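Local coordinates for formate dehydrogenase (Pyrobaculum aerophilum, PDB 1QP8), which binds NADPH and probably works as a D-isomer specific 2-hydroxyacid dehydrogenase, perhaps reducing glyoxylate or hydroxypyruvate, at residues F53-T58 with R280-Y285; A92-P97 with D203-N208; P97-I102 with I119-G124; A171-R176 with L197-E202; L215-V220 with D246-S251. All blocks are in the same frame, centred on the assembly; numbering follows the deposited sequence.

Contact 1 (F53-T58 with R280-Y285); sequences FIQVVT and RNLITY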
# COMPACT_ATOMS: atom_id res chain seq x y z
N PHE A 53 38.70 -4.10 -11.09
CA PHE A 53 37.45 -3.57 -10.57
C PHE A 53 36.26 -4.21 -11.28
O PHE A 53 36.34 -4.47 -12.47
CB PHE A 53 37.39 -2.06 -10.74
CG PHE A 53 36.13 -1.43 -10.18
CD1 PHE A 53 35.90 -1.38 -8.81
CD2 PHE A 53 35.18 -0.84 -11.03
CE1 PHE A 53 34.75 -0.76 -8.30
CE2 PHE A 53 34.04 -0.23 -10.52
CZ PHE A 53 33.83 -0.19 -9.15
N ILE A 54 35.18 -4.47 -10.56
CA ILE A 54 33.99 -5.06 -11.15
C ILE A 54 32.75 -4.37 -10.63
O ILE A 54 32.38 -4.54 -9.46
CB ILE A 54 33.86 -6.56 -10.84
CG1 ILE A 54 34.98 -7.35 -11.54
CG2 ILE A 54 32.52 -7.08 -11.31
CD1 ILE A 54 34.95 -8.86 -11.27
N GLN A 55 32.11 -3.57 -11.49
CA GLN A 55 30.89 -2.86 -11.13
C GLN A 55 29.72 -3.71 -11.54
O GLN A 55 29.56 -4.02 -12.73
CB GLN A 55 30.79 -1.52 -11.85
CG GLN A 55 29.49 -0.77 -11.57
CD GLN A 55 29.36 -0.36 -10.11
OE1 GLN A 55 30.19 0.41 -9.60
NE2 GLN A 55 28.33 -0.88 -9.43
N VAL A 56 28.90 -4.08 -10.56
CA VAL A 56 27.72 -4.88 -10.83
C VAL A 56 26.50 -3.96 -10.90
O VAL A 56 26.37 -3.02 -10.13
CB VAL A 56 27.49 -5.93 -9.72
CG1 VAL A 56 26.32 -6.85 -10.11
CG2 VAL A 56 28.76 -6.75 -9.50
N VAL A 57 25.61 -4.25 -11.84
CA VAL A 57 24.39 -3.46 -12.02
C VAL A 57 23.32 -3.74 -10.97
O VAL A 57 22.61 -2.83 -10.54
CB VAL A 57 23.79 -3.73 -13.41
CG1 VAL A 57 22.71 -2.71 -13.73
CG2 VAL A 57 24.89 -3.69 -14.46
N THR A 58 23.20 -4.99 -10.56
CA THR A 58 22.19 -5.37 -9.56
C THR A 58 22.53 -4.87 -8.15
O THR A 58 23.67 -4.49 -7.86
CB THR A 58 22.04 -6.88 -9.50
OG1 THR A 58 23.29 -7.46 -9.09
CG2 THR A 58 21.67 -7.44 -10.86
N ARG A 280 27.72 5.68 -13.29
CA ARG A 280 28.26 6.83 -12.57
C ARG A 280 29.28 6.42 -11.52
O ARG A 280 30.28 7.10 -11.32
CB ARG A 280 27.15 7.65 -11.92
CG ARG A 280 26.17 8.18 -12.95
CD ARG A 280 25.38 9.39 -12.47
NE ARG A 280 24.19 9.56 -13.30
CZ ARG A 280 23.05 8.89 -13.11
NH1 ARG A 280 22.96 8.00 -12.13
NH2 ARG A 280 22.02 9.09 -13.93
N ASN A 281 29.05 5.28 -10.89
CA ASN A 281 29.95 4.82 -9.85
C ASN A 281 31.26 4.34 -10.44
O ASN A 281 32.34 4.49 -9.85
CB ASN A 281 29.29 3.68 -9.08
CG ASN A 281 29.99 3.40 -7.77
OD1 ASN A 281 30.16 4.31 -6.95
ND2 ASN A 281 30.39 2.15 -7.56
N LEU A 282 31.15 3.76 -11.62
CA LEU A 282 32.30 3.23 -12.30
C LEU A 282 33.21 4.37 -12.73
O LEU A 282 34.44 4.27 -12.65
CB LEU A 282 31.79 2.44 -13.50
CG LEU A 282 32.70 1.65 -14.40
CD1 LEU A 282 33.79 1.04 -13.59
CD2 LEU A 282 31.87 0.58 -15.13
N ILE A 283 32.60 5.47 -13.15
CA ILE A 283 33.35 6.63 -13.60
C ILE A 283 34.10 7.30 -12.46
O ILE A 283 35.23 7.77 -12.65
CB ILE A 283 32.42 7.64 -14.29
CG1 ILE A 283 31.89 7.04 -15.58
CG2 ILE A 283 33.16 8.92 -14.58
CD1 ILE A 283 30.83 7.85 -16.24
N THR A 284 33.48 7.35 -11.27
CA THR A 284 34.18 7.96 -10.15
C THR A 284 35.35 7.06 -9.79
O THR A 284 36.37 7.52 -9.29
CB THR A 284 33.29 8.18 -8.91
OG1 THR A 284 33.91 7.55 -7.78
CG2 THR A 284 31.89 7.64 -9.13
N TYR A 285 35.20 5.77 -10.04
CA TYR A 285 36.30 4.87 -9.78
C TYR A 285 37.37 5.23 -10.80
O TYR A 285 38.54 5.42 -10.47
CB TYR A 285 35.90 3.42 -9.99
CG TYR A 285 37.11 2.54 -10.21
CD1 TYR A 285 37.86 2.09 -9.13
CD2 TYR A 285 37.53 2.21 -11.50
CE1 TYR A 285 39.01 1.34 -9.32
CE2 TYR A 285 38.66 1.46 -11.70
CZ TYR A 285 39.40 1.03 -10.61
OH TYR A 285 40.54 0.28 -10.81
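The ring of Phe53 lies against that of Tyr285 in a face-to-face stack, with centroids 4.2 Å apart and planes 6° from parallel. The two side chains run past each other in opposite directions, which sets CG of each ring over the centre of the other. Phe53 CB adds a CH-pi contact over the tyrosine face, 4.0 Å from the centroid of the Tyr285 ring. Replacing Tyr285 by an alanine would probably leave this face of Phe53 without its stacking partner and open a gap between Phe53 and the helix.

Aliphatic packing comes from Leu282, whose two methyls part: CD1 meets the edge of the Phe53 ring, and CD2 lies 4.0 Å from Gln55 CB.

One polar bond crosses the contact. Asn281 ND2 donates to Gln55 OE1 over 2.7 Å, almost straight at 169°, with the two amide planes steeply inclined at 77°. Gln55 NE2 turns back to Val56 O at 3.0 Å, and Asn281 OD1 accepts from the backbone N of Arg292. With both ends engaged, each of these buried amides has its flip fixed.

Strand 54-55 pairs in parallel with strand 75-76, while helix 268-286 comes from near the C terminus. A late helix packed on early strands is characteristic of D-isomer specific 2-hydroxyacid dehydrogenases, whose chain returns from the coenzyme domain to complete the substrate domain.

Contact 2 (A92-P97 with D203-N208); sequences ALLLAP and DAVFVN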
# COMPACT_ATOMS: atom_id res chain seq x y z
N ALA A 92 3.01 -2.60 -1.27
CA ALA A 92 1.88 -3.18 -1.99
C ALA A 92 1.79 -4.64 -1.60
O ALA A 92 0.72 -5.14 -1.27
CB ALA A 92 2.12 -3.07 -3.49
N LEU A 93 2.92 -5.31 -1.63
CA LEU A 93 2.96 -6.72 -1.25
C LEU A 93 2.42 -6.93 0.14
O LEU A 93 1.88 -7.99 0.45
CB LEU A 93 4.38 -7.28 -1.31
CG LEU A 93 4.70 -8.10 -2.56
CD1 LEU A 93 6.07 -8.76 -2.40
CD2 LEU A 93 3.61 -9.16 -2.78
N LEU A 94 2.58 -5.93 0.99
CA LEU A 94 2.11 -6.04 2.36
C LEU A 94 0.62 -5.71 2.49
O LEU A 94 -0.16 -6.52 2.99
CB LEU A 94 2.93 -5.10 3.24
CG LEU A 94 2.39 -4.84 4.65
CD1 LEU A 94 2.34 -6.15 5.43
CD2 LEU A 94 3.28 -3.81 5.34
N LEU A 95 0.24 -4.52 2.05
CA LEU A 95 -1.13 -4.09 2.16
C LEU A 95 -2.18 -4.92 1.42
O LEU A 95 -3.30 -5.04 1.88
CB LEU A 95 -1.25 -2.62 1.71
CG LEU A 95 -0.31 -1.59 2.34
CD1 LEU A 95 -0.68 -0.20 1.86
CD2 LEU A 95 -0.41 -1.66 3.84
N ALA A 96 -1.82 -5.49 0.27
CA ALA A 96 -2.78 -6.28 -0.50
C ALA A 96 -3.38 -7.39 0.34
O ALA A 96 -4.60 -7.53 0.42
CB ALA A 96 -2.14 -6.86 -1.76
N PRO A 97 -2.52 -8.22 0.96
CA PRO A 97 -3.02 -9.31 1.80
C PRO A 97 -3.40 -8.80 3.19
O PRO A 97 -4.38 -9.25 3.79
CB PRO A 97 -1.84 -10.28 1.89
CG PRO A 97 -0.75 -9.70 1.00
CD PRO A 97 -1.05 -8.25 0.85
N ASP A 203 -1.71 -14.80 12.83
CA ASP A 203 -2.44 -14.05 11.83
C ASP A 203 -1.53 -13.18 10.95
O ASP A 203 -1.98 -12.53 10.01
CB ASP A 203 -3.45 -13.19 12.57
CG ASP A 203 -4.19 -12.27 11.66
OD1 ASP A 203 -4.89 -12.77 10.76
OD2 ASP A 203 -4.05 -11.04 11.85
N ALA A 204 -0.23 -13.21 11.25
CA ALA A 204 0.77 -12.40 10.54
C ALA A 204 0.93 -12.55 9.04
O ALA A 204 0.60 -13.57 8.44
CB ALA A 204 2.13 -12.56 11.21
N VAL A 205 1.50 -11.50 8.47
CA VAL A 205 1.79 -11.36 7.05
C VAL A 205 3.30 -11.14 6.92
O VAL A 205 3.79 -10.10 7.31
CB VAL A 205 1.14 -10.09 6.49
CG1 VAL A 205 1.64 -9.83 5.08
CG2 VAL A 205 -0.36 -10.21 6.55
N PHE A 206 4.02 -12.10 6.35
CA PHE A 206 5.46 -11.95 6.19
C PHE A 206 5.77 -11.60 4.75
O PHE A 206 5.52 -12.39 3.85
CB PHE A 206 6.17 -13.26 6.54
CG PHE A 206 7.65 -13.15 6.56
CD1 PHE A 206 8.33 -12.98 7.76
CD2 PHE A 206 8.39 -13.17 5.38
CE1 PHE A 206 9.72 -12.84 7.79
CE2 PHE A 206 9.78 -13.03 5.39
CZ PHE A 206 10.44 -12.87 6.60
N VAL A 207 6.34 -10.43 4.52
CA VAL A 207 6.70 -10.01 3.17
C VAL A 207 8.21 -10.14 2.88
O VAL A 207 9.03 -9.56 3.58
CB VAL A 207 6.30 -8.55 2.94
CG1 VAL A 207 6.83 -8.06 1.60
CG2 VAL A 207 4.79 -8.41 3.03
N ASN A 208 8.58 -10.91 1.85
CA ASN A 208 9.99 -11.02 1.51
C ASN A 208 10.23 -10.35 0.18
O ASN A 208 9.57 -10.66 -0.80
CB ASN A 208 10.47 -12.46 1.41
CG ASN A 208 11.96 -12.55 1.18
OD1 ASN A 208 12.71 -11.65 1.57
ND2 ASN A 208 12.41 -13.64 0.56
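Leu93 and Leu94 meet Val205 and Val207 mainly through aliphatic branches, and no flat group lies between them. The planar side chains of the strand, the Phe206 ring and the Asn208 amide, leave from its other face. There Phe206 packs on Met200 and Leu215, and Asn208 also touches Leu215.

Val207 sits astride two helix residues. With chi1 at 173°, its CG1 branch turns to Leu93, 3.9 Å from Leu93 CB, while CG2 turns to Leu94, 3.8 Å from Leu94 CB and 3.6 Å from Leu94 CA. Leu94 and Val207 cross at about a right angle. Beyond CB, Leu94 bends along the strand with CG anti to the backbone N (chi1 167°), placing its CD1 3.8 Å from Val205 CG1 and still close to Val207 CG2.

Helix 92-97 runs nearly antiparallel to strand 205-208, at 156°, and the two axes approach to 8.4 Å. This is a helix laid on one face of a Rossmann-type parallel sheet: the strand is an inner one, flanked by strands 177-180 and 231-234, and the helix reaches both neighbours, Leu94 touching Ala177 and Leu93 touching Ala233.

Hydrogen bonds are absent across the interface, as suits a wholly buried apolar layer. The side chain of Leu93 also comes within about 4 Å of that of Asp235, an NADPH-binding residue. On its far side the helix meets the second subunit, with Ala96 packing on Ala96 of that subunit and Leu95 on its Ala92.

Contact 3 (P97-I102 with I119-G124); sequences PYKRII and IPLIQG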
# COMPACT_ATOMS: atom_id res chain seq x y z
N PRO A 97 -2.52 -8.22 0.96
CA PRO A 97 -3.02 -9.31 1.80
C PRO A 97 -3.40 -8.80 3.19
O PRO A 97 -4.38 -9.25 3.79
CB PRO A 97 -1.84 -10.28 1.89
CG PRO A 97 -0.75 -9.70 1.00
CD PRO A 97 -1.05 -8.25 0.85
N TYR A 98 -2.60 -7.86 3.71
CA TYR A 98 -2.83 -7.31 5.04
C TYR A 98 -4.21 -6.69 5.20
O TYR A 98 -4.97 -7.10 6.06
CB TYR A 98 -1.78 -6.27 5.39
CG TYR A 98 -1.72 -5.95 6.87
CD1 TYR A 98 -1.01 -6.76 7.74
CD2 TYR A 98 -2.38 -4.84 7.40
CE1 TYR A 98 -0.94 -6.48 9.10
CE2 TYR A 98 -2.32 -4.55 8.75
CZ TYR A 98 -1.60 -5.37 9.60
OH TYR A 98 -1.57 -5.10 10.97
N LYS A 99 -4.53 -5.70 4.38
CA LYS A 99 -5.84 -5.08 4.49
C LYS A 99 -6.92 -5.97 3.88
O LYS A 99 -8.06 -5.53 3.67
CB LYS A 99 -5.83 -3.70 3.83
CG LYS A 99 -4.79 -2.75 4.40
CD LYS A 99 -5.09 -2.37 5.83
CE LYS A 99 -6.13 -1.27 5.91
NZ LYS A 99 -6.58 -1.00 7.32
N ARG A 100 -6.54 -7.22 3.60
CA ARG A 100 -7.46 -8.21 3.05
C ARG A 100 -8.10 -7.81 1.71
O ARG A 100 -9.22 -8.23 1.39
CB ARG A 100 -8.56 -8.48 4.08
CG ARG A 100 -8.07 -8.49 5.54
CD ARG A 100 -7.66 -9.87 6.04
NE ARG A 100 -6.24 -9.96 6.40
CZ ARG A 100 -5.80 -10.44 7.56
NH1 ARG A 100 -6.65 -10.88 8.48
NH2 ARG A 100 -4.49 -10.52 7.79
N ILE A 101 -7.40 -7.00 0.92
CA ILE A 101 -7.94 -6.58 -0.36
C ILE A 101 -8.11 -7.78 -1.31
O ILE A 101 -9.18 -8.00 -1.88
CB ILE A 101 -7.03 -5.56 -1.06
CG1 ILE A 101 -6.90 -4.29 -0.21
CG2 ILE A 101 -7.58 -5.23 -2.43
CD1 ILE A 101 -8.16 -3.45 -0.15
N ILE A 102 -7.03 -8.56 -1.47
CA ILE A 102 -7.08 -9.71 -2.35
C ILE A 102 -8.17 -10.68 -1.95
O ILE A 102 -8.95 -11.13 -2.80
CB ILE A 102 -5.77 -10.50 -2.33
CG1 ILE A 102 -4.69 -9.75 -3.10
CG2 ILE A 102 -5.99 -11.84 -2.99
CD1 ILE A 102 -3.35 -10.46 -3.06
N ILE A 119 -10.76 -6.55 9.17
CA ILE A 119 -9.65 -5.86 8.52
C ILE A 119 -8.65 -5.33 9.53
O ILE A 119 -8.97 -4.47 10.34
CB ILE A 119 -10.21 -4.75 7.65
CG1 ILE A 119 -11.09 -5.41 6.58
CG2 ILE A 119 -9.09 -3.94 7.03
CD1 ILE A 119 -11.69 -4.48 5.60
N PRO A 120 -7.43 -5.87 9.52
CA PRO A 120 -6.38 -5.44 10.45
C PRO A 120 -6.04 -4.00 10.24
O PRO A 120 -6.23 -3.46 9.16
CB PRO A 120 -5.19 -6.32 10.07
CG PRO A 120 -5.82 -7.55 9.57
CD PRO A 120 -6.95 -7.00 8.71
N LEU A 121 -5.53 -3.37 11.29
CA LEU A 121 -5.11 -1.99 11.17
C LEU A 121 -3.60 -2.00 11.24
O LEU A 121 -3.00 -2.91 11.79
CB LEU A 121 -5.71 -1.15 12.30
CG LEU A 121 -6.78 -0.15 11.83
CD1 LEU A 121 -7.77 -0.83 10.90
CD2 LEU A 121 -7.51 0.42 13.03
N ILE A 122 -2.98 -1.01 10.62
CA ILE A 122 -1.54 -0.92 10.64
C ILE A 122 -1.18 -0.08 11.86
O ILE A 122 -0.25 -0.39 12.62
CB ILE A 122 -1.03 -0.29 9.32
CG1 ILE A 122 -0.90 -1.41 8.28
CG2 ILE A 122 0.30 0.45 9.53
CD1 ILE A 122 -0.41 -0.96 6.95
N GLN A 123 -1.96 0.98 12.06
CA GLN A 123 -1.79 1.89 13.18
C GLN A 123 -1.64 1.10 14.49
O GLN A 123 -2.41 0.18 14.77
CB GLN A 123 -3.01 2.80 13.29
CG GLN A 123 -2.69 4.24 13.58
CD GLN A 123 -3.60 4.81 14.64
OE1 GLN A 123 -3.43 4.54 15.83
NE2 GLN A 123 -4.59 5.59 14.21
N GLY A 124 -0.64 1.47 15.28
CA GLY A 124 -0.40 0.80 16.54
C GLY A 124 -0.03 -0.67 16.44
O GLY A 124 -0.12 -1.41 17.42
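With chi1 at -164°, Tyr98 extends its ring alongside Pro120 and brings its hydroxyl to Leu121; Lys99 starts out away from 119-124 but doubles back through bends at chi2 (-66°) and chi3 (-81°), which carry NZ to the carbonyl of Pro120. Pro120 touches two flat groups from different sides, through CB and CG. Its CB lies over the face of the Tyr98 ring, 4.0 Å from the centroid, in a CH-pi contact, and its CG stands over the centre of the Arg100 guanidinium, 3.5 Å from Arg100 CZ. Ile122 CG1 adds an apolar contact at 3.5 Å from Tyr98 CE2.

The residues 97-102 form the junction where helix 83-98 ends and helix 101-109 begins, with Arg100 as N-cap; loop 119-124 leads into strand 126-130 of the Rossmann domain.

Tyr98 OH donates to Leu121 O at 2.7 Å, approaching from above the carbonyl plane. Lys99 NZ, 3.1 Å from Pro120 O, instead lies in that carbonyl's plane, and it also forms a salt bridge with Glu88 of the second subunit. Arg100 is steadied by its NE, which donates to Pro97 O at 3.3 Å within the guanidinium plane, while NH1 makes a weak, long ion pair with Asp203.

Contact 4 (A171-R176 with L197-E202); sequences ALREAR and LALMAE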
# COMPACT_ATOMS: atom_id res chain seq x y z
N ALA A 171 11.79 -8.90 17.05
CA ALA A 171 11.39 -7.97 15.99
C ALA A 171 10.20 -8.68 15.39
O ALA A 171 9.23 -8.06 14.95
CB ALA A 171 12.50 -7.84 14.95
N LEU A 172 10.30 -10.00 15.40
CA LEU A 172 9.25 -10.87 14.90
C LEU A 172 8.30 -11.24 16.05
O LEU A 172 7.14 -11.57 15.81
CB LEU A 172 9.88 -12.15 14.32
CG LEU A 172 10.89 -12.02 13.17
CD1 LEU A 172 11.30 -13.40 12.75
CD2 LEU A 172 10.30 -11.28 11.98
N ARG A 173 8.79 -11.16 17.28
CA ARG A 173 7.98 -11.49 18.46
C ARG A 173 6.62 -10.82 18.41
O ARG A 173 6.52 -9.59 18.42
CB ARG A 173 8.68 -11.10 19.76
CG ARG A 173 9.71 -12.12 20.22
CD ARG A 173 9.91 -12.16 21.73
NE ARG A 173 10.36 -13.49 22.12
CZ ARG A 173 11.56 -13.99 21.84
NH1 ARG A 173 12.46 -13.26 21.20
NH2 ARG A 173 11.85 -15.25 22.16
N GLU A 174 5.58 -11.65 18.36
CA GLU A 174 4.21 -11.16 18.32
C GLU A 174 4.02 -10.06 17.28
O GLU A 174 3.12 -9.23 17.40
CB GLU A 174 3.79 -10.64 19.69
CG GLU A 174 3.83 -11.67 20.78
CD GLU A 174 3.55 -11.06 22.13
OE1 GLU A 174 4.32 -10.18 22.56
OE2 GLU A 174 2.54 -11.47 22.76
N ALA A 175 4.88 -10.04 16.27
CA ALA A 175 4.75 -9.03 15.24
C ALA A 175 3.59 -9.46 14.33
O ALA A 175 3.38 -10.66 14.09
CB ALA A 175 6.04 -8.91 14.45
N ARG A 176 2.83 -8.49 13.84
CA ARG A 176 1.71 -8.80 12.96
C ARG A 176 2.12 -8.75 11.50
O ARG A 176 1.34 -9.09 10.61
CB ARG A 176 0.53 -7.85 13.21
CG ARG A 176 -0.19 -8.18 14.50
CD ARG A 176 -1.29 -7.19 14.89
NE ARG A 176 -2.56 -7.35 14.17
CZ ARG A 176 -3.04 -8.50 13.70
NH1 ARG A 176 -2.37 -9.64 13.83
NH2 ARG A 176 -4.24 -8.51 13.12
N LEU A 197 9.86 -17.47 12.73
CA LEU A 197 8.60 -17.12 12.08
C LEU A 197 7.45 -17.37 13.05
O LEU A 197 6.55 -16.53 13.19
CB LEU A 197 8.41 -17.98 10.84
CG LEU A 197 9.34 -17.78 9.65
CD1 LEU A 197 9.11 -18.88 8.62
CD2 LEU A 197 9.07 -16.41 9.05
N ALA A 198 7.49 -18.52 13.71
CA ALA A 198 6.47 -18.93 14.67
C ALA A 198 6.30 -17.98 15.86
O ALA A 198 5.36 -18.14 16.64
CB ALA A 198 6.77 -20.32 15.16
N LEU A 199 7.20 -17.02 16.00
CA LEU A 199 7.12 -16.06 17.09
C LEU A 199 6.15 -14.95 16.71
O LEU A 199 5.73 -14.14 17.55
CB LEU A 199 8.50 -15.46 17.38
CG LEU A 199 9.63 -16.46 17.63
CD1 LEU A 199 10.94 -15.71 17.84
CD2 LEU A 199 9.30 -17.31 18.84
N MSE A 200 5.79 -14.91 15.43
CA MSE A 200 4.87 -13.89 14.95
C MSE A 200 3.46 -14.29 15.30
O MSE A 200 3.22 -15.39 15.78
CB MSE A 200 5.00 -13.72 13.44
CG MSE A 200 6.33 -13.14 12.99
SE MSE A 200 6.34 -12.79 11.22
CE MSE A 200 6.84 -14.41 10.61
N ALA A 201 2.52 -13.39 15.06
CA ALA A 201 1.11 -13.66 15.33
C ALA A 201 0.67 -14.76 14.36
O ALA A 201 1.15 -14.83 13.23
CB ALA A 201 0.30 -12.41 15.10
N GLU A 202 -0.25 -15.62 14.79
CA GLU A 202 -0.70 -16.69 13.90
C GLU A 202 -1.46 -16.10 12.73
O GLU A 202 -1.77 -16.78 11.76
CB GLU A 202 -1.58 -17.69 14.65
CG GLU A 202 -0.82 -18.48 15.70
CD GLU A 202 -1.38 -19.87 15.89
OE1 GLU A 202 -2.58 -19.98 16.19
OE2 GLU A 202 -0.62 -20.85 15.75
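Met200, modelled as selenomethionine, lies against Leu172, and Leu199 lies beside Arg173. Met200 CG rests 3.9 Å from Leu172 CB, and Met200 CB passes 3.5 Å from Ala175 O. With CG anti to the carbonyl carbon (chi1 -67°), the Met200 chain runs inward, where it also packs on Phe206 and Phe230. Leu172 is likewise buried, and touches Ala128 and Leu130 of strand 126-130.

On the outer side the orientation changes. Leu199 CB abuts the backbone at Arg173, and its CD1 lies over one face of the Arg173 guanidinium, displaced toward the rim and 4.4 Å from Arg173 CZ. Arg176 presents an edge instead: Ala201 CB sits near the guanidinium plane, 4.1 Å from Arg176 NH1, while NH2 of the same group forms a salt bridge with Asp203.

The backbones between these side chains are two beta turns, type II from Leu172 to Ala175 and type I from Leu197 to Met200. Glu174 N donates to Leu199 O at 2.6 Å, and Ala201 N donates to Ala175 O at 3.0 Å in a nearly linear bond of 175°. A CA-H...O contact joins Met200 CA to Leu172 O. The turns lead into the neighbouring parallel strands 177-180 and 205-208 of the Rossmann sheet.

Since main-chain groups make the hydrogen bonds across the contact, its polar part should depend little on side-chain identity, with apolar chains filling the inner side and Arg173 and Glu174 at the exposed side.

Contact 5 (L215-V220 with D246-S251); sequences LDRDGV and DAEFFS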
# COMPACT_ATOMS: atom_id res chain seq x y z
N LEU A 215 15.58 -17.07 4.08
CA LEU A 215 14.58 -17.79 4.84
C LEU A 215 14.76 -19.28 4.58
O LEU A 215 14.99 -19.69 3.44
CB LEU A 215 13.19 -17.39 4.38
CG LEU A 215 12.77 -15.93 4.50
CD1 LEU A 215 11.88 -15.53 3.31
CD2 LEU A 215 12.04 -15.74 5.81
N ASP A 216 14.67 -20.09 5.62
CA ASP A 216 14.80 -21.52 5.45
C ASP A 216 13.53 -21.96 4.74
O ASP A 216 12.44 -21.94 5.33
CB ASP A 216 14.95 -22.19 6.82
CG ASP A 216 14.69 -23.69 6.79
OD1 ASP A 216 15.17 -24.40 5.88
OD2 ASP A 216 13.99 -24.16 7.72
N ARG A 217 13.67 -22.33 3.47
CA ARG A 217 12.53 -22.75 2.66
C ARG A 217 11.60 -23.73 3.38
O ARG A 217 10.38 -23.54 3.39
CB ARG A 217 13.01 -23.35 1.35
CG ARG A 217 11.94 -23.25 0.29
CD ARG A 217 12.24 -24.07 -0.94
NE ARG A 217 11.24 -25.12 -1.08
CZ ARG A 217 10.70 -25.48 -2.24
NH1 ARG A 217 11.08 -24.88 -3.36
NH2 ARG A 217 9.79 -26.44 -2.29
N ASP A 218 12.16 -24.76 4.01
CA ASP A 218 11.33 -25.72 4.71
C ASP A 218 10.51 -25.11 5.84
O ASP A 218 9.38 -25.53 6.09
CB ASP A 218 12.19 -26.86 5.25
CG ASP A 218 12.46 -27.92 4.21
OD1 ASP A 218 12.19 -27.66 3.02
OD2 ASP A 218 12.95 -29.00 4.58
N GLY A 219 11.09 -24.12 6.52
CA GLY A 219 10.39 -23.49 7.62
C GLY A 219 9.16 -22.77 7.16
O GLY A 219 8.09 -22.93 7.75
N VAL A 220 9.30 -21.97 6.11
CA VAL A 220 8.19 -21.20 5.54
C VAL A 220 7.04 -22.14 5.20
O VAL A 220 5.89 -21.93 5.61
CB VAL A 220 8.60 -20.52 4.23
CG1 VAL A 220 7.58 -19.46 3.88
CG2 VAL A 220 10.01 -19.96 4.34
N ASP A 246 9.27 -23.70 -7.09
CA ASP A 246 8.55 -23.27 -5.89
C ASP A 246 7.03 -23.29 -6.07
O ASP A 246 6.29 -22.68 -5.30
CB ASP A 246 9.01 -21.87 -5.49
CG ASP A 246 10.43 -21.86 -4.95
OD1 ASP A 246 10.82 -22.86 -4.31
OD2 ASP A 246 11.16 -20.85 -5.14
N ALA A 247 6.58 -23.99 -7.09
CA ALA A 247 5.16 -24.08 -7.39
C ALA A 247 4.34 -24.59 -6.21
O ALA A 247 3.16 -24.24 -6.07
CB ALA A 247 4.96 -24.98 -8.57
N GLU A 248 4.93 -25.42 -5.36
CA GLU A 248 4.16 -25.91 -4.23
C GLU A 248 3.76 -24.79 -3.29
O GLU A 248 2.88 -24.96 -2.45
CB GLU A 248 4.95 -26.96 -3.45
CG GLU A 248 6.32 -26.54 -3.01
CD GLU A 248 7.09 -27.72 -2.47
OE1 GLU A 248 6.71 -28.25 -1.40
OE2 GLU A 248 8.06 -28.15 -3.12
N PHE A 249 4.40 -23.63 -3.42
CA PHE A 249 4.04 -22.50 -2.57
C PHE A 249 2.86 -21.78 -3.19
O PHE A 249 1.90 -21.43 -2.50
CB PHE A 249 5.20 -21.52 -2.43
CG PHE A 249 6.19 -21.87 -1.33
CD1 PHE A 249 7.26 -22.72 -1.58
CD2 PHE A 249 6.02 -21.38 -0.04
CE1 PHE A 249 8.15 -23.06 -0.57
CE2 PHE A 249 6.89 -21.73 0.98
CZ PHE A 249 7.96 -22.57 0.71
N PHE A 250 2.92 -21.59 -4.50
CA PHE A 250 1.88 -20.88 -5.22
C PHE A 250 0.49 -21.52 -5.12
O PHE A 250 -0.53 -20.84 -5.29
CB PHE A 250 2.30 -20.74 -6.69
CG PHE A 250 3.72 -20.27 -6.85
CD1 PHE A 250 4.50 -20.72 -7.93
CD2 PHE A 250 4.32 -19.44 -5.90
CE1 PHE A 250 5.83 -20.36 -8.04
CE2 PHE A 250 5.65 -19.08 -6.01
CZ PHE A 250 6.42 -19.54 -7.08
N SER A 251 0.44 -22.81 -4.83
CA SER A 251 -0.85 -23.49 -4.72
C SER A 251 -1.40 -23.42 -3.30
O SER A 251 -2.47 -23.97 -3.01
CB SER A 251 -0.71 -24.95 -5.12
OG SER A 251 0.17 -25.60 -4.23
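One face of the Arg217 guanidinium rests on the rim of the Phe249 ring, while the same group forms a salt bridge with Glu248 and, less certainly, one with Asp246. The guanidinium and ring planes stand almost perpendicular, at 84°, with Phe249 CE1 3.7 Å from Arg217 NE. At the edge of the guanidinium, Arg217 NH2 pairs with Glu248 OE2 at 2.6 Å, though the hydrogen bond is weak because the angle at the hydrogen is only 116°. Arg217 NH1 pairs with Asp246 OD1, but at a separation too short to be trusted. The chain bends at chi3 (116°) to bring the group between these acids. Asp246 is also held through OD2, which accepts from Gly239 N.

Away from the acids, Phe249 CE2 lies 3.7 Å from Val220 CG1, and the ring edge faces Arg217 O. Trp238 and Leu224 add to the surroundings of the ring. A serine in place of Phe249 would probably leave a gap beside Val220 and set the Arg217 guanidinium freer to turn away from its acids.

Helix 217-226 joins strands 205-208 and 231-234, and helix 247-250 lies between strands 231-234 and 255-257; the contact thus packs together two successive beta-alpha-beta crossovers of the Rossmann fold.

In the fold
From the N terminus, residues 53-58 open the longest loop, which closes only when helix 268-286 returns in contact 1; the other four contacts are nested within it. Contact 2 opens next on helix 83-98 and ends at strand 205-208. Inside that loop, contact 3, which shares Pro97 with it, and contact 4 follow in series. Contact 5 comes after contact 2 has closed. Contacts 2 to 4 meet around Asp203, whose carboxylate reaches Arg176 and, more weakly, Arg100. Leu215 joins contact 5 to strand 205-208. Contact 1, about 34 Å from contact 2 between centres, lies across the chain's centre and ties the substrate domain's early strands to the last helix.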